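Local coordinates for protein beta-N-acetylhexosaminidase (PDB 5BZA) that probably hydrolyses terminal non-reducing N-acetyl-D-hexosamine residues from N-acetyl-beta-D-hexosaminides, as a member of glycoside hydrolase family 3, at residues V23-R28 and S53-F58; L72-S77 and N104-N109. All blocks are in the same frame, centred on the assembly; numbering follows the deposited sequence.

Interaction 1: residues V23-R28 and S53-F58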
# COMPACT_ATOMS: atom_id res chain seq x y z
N VAL B 23 -15.54 18.43 -16.02
CA VAL B 23 -16.72 17.55 -16.07
C VAL B 23 -17.30 17.39 -14.68
O VAL B 23 -18.51 17.54 -14.50
CB VAL B 23 -16.41 16.17 -16.64
CG1 VAL B 23 -17.61 15.24 -16.46
CG2 VAL B 23 -16.03 16.30 -18.08
N ILE B 24 -16.43 17.13 -13.70
CA ILE B 24 -16.90 16.92 -12.33
C ILE B 24 -17.63 18.15 -11.83
O ILE B 24 -18.71 18.05 -11.24
CB ILE B 24 -15.75 16.58 -11.38
CG1 ILE B 24 -15.25 15.17 -11.64
CG2 ILE B 24 -16.21 16.61 -9.95
CD1 ILE B 24 -14.02 14.79 -10.79
N GLN B 25 -17.06 19.32 -12.11
CA GLN B 25 -17.65 20.57 -11.61
C GLN B 25 -18.91 20.96 -12.37
O GLN B 25 -19.84 21.53 -11.81
CB GLN B 25 -16.63 21.71 -11.64
CG GLN B 25 -15.65 21.60 -10.49
CD GLN B 25 -14.63 22.74 -10.42
OE1 GLN B 25 -14.13 23.23 -11.43
NE2 GLN B 25 -14.33 23.16 -9.20
N LYS B 26 -18.95 20.68 -13.66
CA LYS B 26 -20.14 20.96 -14.45
C LYS B 26 -21.32 20.04 -14.11
O LYS B 26 -22.43 20.52 -13.92
CB LYS B 26 -19.85 20.88 -15.94
CG LYS B 26 -21.07 21.31 -16.80
CD LYS B 26 -20.73 21.34 -18.28
CE LYS B 26 -21.93 21.85 -19.08
NZ LYS B 26 -21.63 22.05 -20.52
N TYR B 27 -21.08 18.72 -14.02
CA TYR B 27 -22.20 17.78 -13.89
C TYR B 27 -22.46 17.23 -12.50
O TYR B 27 -23.53 16.67 -12.25
CB TYR B 27 -21.99 16.61 -14.85
CG TYR B 27 -21.98 17.07 -16.28
CD1 TYR B 27 -23.16 17.32 -16.96
CD2 TYR B 27 -20.77 17.34 -16.93
CE1 TYR B 27 -23.14 17.77 -18.30
CE2 TYR B 27 -20.75 17.78 -18.24
CZ TYR B 27 -21.92 17.98 -18.92
OH TYR B 27 -21.85 18.43 -20.22
N ARG B 28 -21.48 17.38 -11.61
CA ARG B 28 -21.58 16.88 -10.23
C ARG B 28 -22.01 15.38 -10.20
O ARG B 28 -23.01 15.02 -9.56
CB ARG B 28 -22.60 17.72 -9.43
CG ARG B 28 -22.39 19.24 -9.43
CD ARG B 28 -21.06 19.69 -8.87
NE ARG B 28 -20.82 21.11 -9.15
CZ ARG B 28 -19.76 21.80 -8.73
NH1 ARG B 28 -18.84 21.21 -7.97
NH2 ARG B 28 -19.62 23.09 -9.06
N SER B 53 -12.03 16.17 -2.14
CA SER B 53 -12.36 16.68 -0.78
C SER B 53 -12.94 18.10 -0.77
O SER B 53 -13.64 18.51 0.17
CB SER B 53 -11.13 16.65 0.11
OG SER B 53 -10.32 17.79 -0.15
N ARG B 54 -12.62 18.85 -1.81
CA ARG B 54 -13.03 20.24 -1.93
C ARG B 54 -14.27 20.47 -2.81
O ARG B 54 -14.78 21.58 -2.94
CB ARG B 54 -11.84 20.98 -2.49
CG ARG B 54 -10.72 20.87 -1.52
CD ARG B 54 -9.47 21.46 -2.08
NE ARG B 54 -8.59 21.83 -0.98
CZ ARG B 54 -7.60 22.70 -1.11
NH1 ARG B 54 -7.33 23.22 -2.31
NH2 ARG B 54 -6.88 23.02 -0.04
N ASN B 55 -14.78 19.42 -3.42
CA ASN B 55 -15.80 19.66 -4.38
C ASN B 55 -17.07 18.95 -4.07
O ASN B 55 -17.76 18.56 -4.99
CB ASN B 55 -15.28 19.29 -5.77
CG ASN B 55 -14.36 20.36 -6.34
OD1 ASN B 55 -14.79 21.27 -7.06
ND2 ASN B 55 -13.08 20.27 -5.98
N GLY B 56 -17.39 18.78 -2.79
CA GLY B 56 -18.65 18.16 -2.40
C GLY B 56 -18.56 16.71 -1.94
O GLY B 56 -17.48 16.18 -1.66
N ARG B 57 -19.71 16.06 -1.81
CA ARG B 57 -19.77 14.67 -1.39
C ARG B 57 -19.76 13.76 -2.60
O ARG B 57 -20.49 14.00 -3.56
CB ARG B 57 -21.05 14.40 -0.57
CG ARG B 57 -21.17 15.15 0.76
CD ARG B 57 -22.54 14.89 1.40
NE ARG B 57 -23.64 15.07 0.45
CZ ARG B 57 -24.84 14.49 0.54
NH1 ARG B 57 -25.10 13.66 1.56
NH2 ARG B 57 -25.78 14.72 -0.37
N PHE B 58 -18.90 12.74 -2.57
CA PHE B 58 -18.83 11.78 -3.65
C PHE B 58 -18.80 10.39 -3.04
O PHE B 58 -18.23 10.20 -1.97
CB PHE B 58 -17.58 11.94 -4.51
CG PHE B 58 -17.41 13.29 -5.11
CD1 PHE B 58 -16.69 14.29 -4.42
CD2 PHE B 58 -17.90 13.56 -6.39
CE1 PHE B 58 -16.48 15.54 -5.00
CE2 PHE B 58 -17.71 14.79 -6.97
CZ PHE B 58 -16.99 15.81 -6.28
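Gln25 reaches across to Asn55, and the two side-chain amides meet with their planes turned 62° apart. The Gln25 chain runs extended beyond CG (chi2 -177°), which brings NE2 to within 2.9 Å of Asn55 OD1. This hydrogen bond is moderately bent, 149° at the hydrogen; the donor lies in the carbonyl plane of Asn55, while OD1 is tilted out of the amide plane of Gln25. Asn55 ND2 donates to Phe51 O one turn back, so both ends of the Asn55 amide are engaged and its rotation is fixed. Arg28, just past the helix end with positive phi, bends at chi2 and folds its guanidinium back over Gln25 CA. That plane is nearly coplanar with the Asn55 amide, but NH1 stays 4.1 Å from Asn55 O, a loose approach at the guanidinium edge. On the buried side, Ile24 CG2 meets Phe58 CE2 and CZ, each at 3.8 Å, coming obliquely to the ring. Neighbouring Arg54 makes a salt bridge to Glu327, with which it forms a cadmium site. Polar outside and apolar beneath, the contact joins helix 18-27 to the link between helix 42-54 and strand 59-62, on the outside of a (beta/alpha)8 TIM-type barrel.

Interaction 2: residues L72-S77 and N104-N109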
# COMPACT_ATOMS: atom_id res chain seq x y z
N LEU B 72 -5.06 -1.46 -6.06
CA LEU B 72 -4.54 -0.65 -4.97
C LEU B 72 -3.27 -1.28 -4.42
O LEU B 72 -3.30 -2.35 -3.79
CB LEU B 72 -5.58 -0.50 -3.86
CG LEU B 72 -6.89 0.22 -4.18
CD1 LEU B 72 -7.81 0.31 -2.94
CD2 LEU B 72 -6.61 1.60 -4.78
N LYS B 73 -2.13 -0.60 -4.61
CA LYS B 73 -0.90 -1.16 -4.10
C LYS B 73 -0.88 -1.13 -2.57
O LYS B 73 -0.10 -1.85 -1.95
CB LYS B 73 0.31 -0.42 -4.64
CG LYS B 73 0.53 0.92 -4.00
CD LYS B 73 1.84 1.44 -4.50
CE LYS B 73 2.23 2.73 -3.85
NZ LYS B 73 3.50 3.11 -4.50
N TYR B 74 -1.73 -0.27 -2.01
CA TYR B 74 -1.87 -0.10 -0.56
C TYR B 74 -2.44 -1.30 0.18
O TYR B 74 -2.10 -1.53 1.35
CB TYR B 74 -2.75 1.11 -0.31
CG TYR B 74 -2.33 2.27 -1.21
CD1 TYR B 74 -1.12 2.98 -0.95
CD2 TYR B 74 -3.10 2.65 -2.32
CE1 TYR B 74 -0.72 4.01 -1.77
CE2 TYR B 74 -2.71 3.71 -3.13
CZ TYR B 74 -1.52 4.38 -2.86
OH TYR B 74 -1.12 5.41 -3.66
N VAL B 75 -3.29 -2.08 -0.51
CA VAL B 75 -3.84 -3.29 0.04
C VAL B 75 -2.94 -4.46 -0.28
O VAL B 75 -2.60 -4.69 -1.44
CB VAL B 75 -5.26 -3.61 -0.54
CG1 VAL B 75 -5.82 -4.89 0.10
CG2 VAL B 75 -6.19 -2.46 -0.25
N PRO B 76 -2.50 -5.19 0.75
CA PRO B 76 -1.68 -6.37 0.41
C PRO B 76 -2.45 -7.36 -0.45
O PRO B 76 -3.65 -7.55 -0.28
CB PRO B 76 -1.31 -7.00 1.76
CG PRO B 76 -2.01 -6.18 2.83
CD PRO B 76 -2.65 -4.95 2.19
N SER B 77 -1.72 -7.97 -1.38
CA SER B 77 -2.27 -8.94 -2.30
C SER B 77 -2.86 -10.22 -1.65
O SER B 77 -2.33 -10.79 -0.68
CB SER B 77 -1.17 -9.32 -3.30
OG SER B 77 -1.70 -10.21 -4.25
N ASN B 104 -10.70 2.82 3.28
CA ASN B 104 -11.40 3.88 3.97
C ASN B 104 -10.37 4.92 4.42
O ASN B 104 -10.65 6.12 4.36
CB ASN B 104 -12.18 3.37 5.19
CG ASN B 104 -12.84 4.53 5.99
OD1 ASN B 104 -12.24 5.12 6.89
ND2 ASN B 104 -14.07 4.83 5.65
N THR B 105 -9.20 4.46 4.88
CA THR B 105 -8.15 5.40 5.33
C THR B 105 -7.68 6.23 4.15
O THR B 105 -7.39 7.42 4.31
CB THR B 105 -6.93 4.68 5.96
OG1 THR B 105 -7.36 3.86 7.04
CG2 THR B 105 -5.92 5.68 6.49
N LEU B 106 -7.58 5.61 2.97
CA LEU B 106 -7.09 6.37 1.83
C LEU B 106 -8.06 7.44 1.36
O LEU B 106 -7.63 8.44 0.77
CB LEU B 106 -6.76 5.46 0.67
CG LEU B 106 -5.60 4.48 0.83
CD1 LEU B 106 -5.66 3.52 -0.38
CD2 LEU B 106 -4.27 5.27 0.88
N GLY B 107 -9.34 7.24 1.63
CA GLY B 107 -10.40 8.11 1.16
C GLY B 107 -11.47 7.38 0.32
O GLY B 107 -12.42 8.03 -0.10
N PHE B 108 -11.34 6.08 0.07
CA PHE B 108 -12.43 5.35 -0.63
C PHE B 108 -13.64 5.17 0.33
O PHE B 108 -13.47 5.25 1.54
CB PHE B 108 -11.92 4.00 -1.17
CG PHE B 108 -10.95 4.14 -2.32
CD1 PHE B 108 -11.41 4.21 -3.64
CD2 PHE B 108 -9.57 4.27 -2.08
CE1 PHE B 108 -10.51 4.35 -4.72
CE2 PHE B 108 -8.65 4.43 -3.13
CZ PHE B 108 -9.12 4.47 -4.45
N ASN B 109 -14.86 5.07 -0.17
CA ASN B 109 -15.95 4.67 0.73
C ASN B 109 -16.86 3.57 0.15
O ASN B 109 -17.80 3.10 0.82
CB ASN B 109 -16.79 5.89 1.14
CG ASN B 109 -17.12 6.78 -0.03
OD1 ASN B 109 -17.57 6.31 -1.07
ND2 ASN B 109 -16.90 8.10 0.14
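Tyr74 and Leu106 pack ring against methyls where a type I beta turn, Leu72 to Val75, meets the end of barrel helix 89-106. That helix closes in a Schellman motif with Gly107 as its C-prime residue. Followed outward, Tyr74 CB lies 3.8 Å from Leu106 CD1, and CG touches both Leu106 methyls. The tightest approach comes next, CD2 to Leu106 CD1 at 3.3 Å, and CE2 is 4.0 Å from the same methyl. At the tip, OH hydrogen-bonds Glu42 OE2 beyond the two segments. A chi1 of -46° sends the Tyr74 ring toward Leu106, and chi2 of -72° sets its faces, one to Leu106 CD2 and the other to Lys73 CG. Leu106 CD2 makes a CH-pi contact, 4.2 Å from the ring centroid and 13° off its normal. An alanine in place of Tyr74 would probably leave the Leu106 methyls without the ring they rest on and Glu42 without this hydrogen-bond partner. Pro76 of the second subunit also packs on Leu106, so this buried contact borders the dimer interface. In the second pair, Leu72 and Phe108 run antiparallel, side by side: Leu72 CD1 lies over one ring face, while CD2 comes 3.8 Å from Phe108 CZ.

Interactions 1 and 2 share no helix, yet both flank strand 59-62: Phe58 leads into it, and the loop holding 72-77 follows it. Their centres are 21 Å apart, joined directly by a probable hydrogen bond from Asn109 ND2 to Phe58 O at 3.3 Å. Interaction 1 is partly buried, between helix 18-27 and the loop that follows helix 42-54, with an amide hydrogen bond on its exposed side and an apolar pair beneath. Interaction 2 is wholly buried and purely apolar across its segments, its polar tyrosine tip satisfied from helix 42-54, the same helix whose end carries into interaction 1. The second subunit touches interaction 2 and leaves interaction 1 untouched.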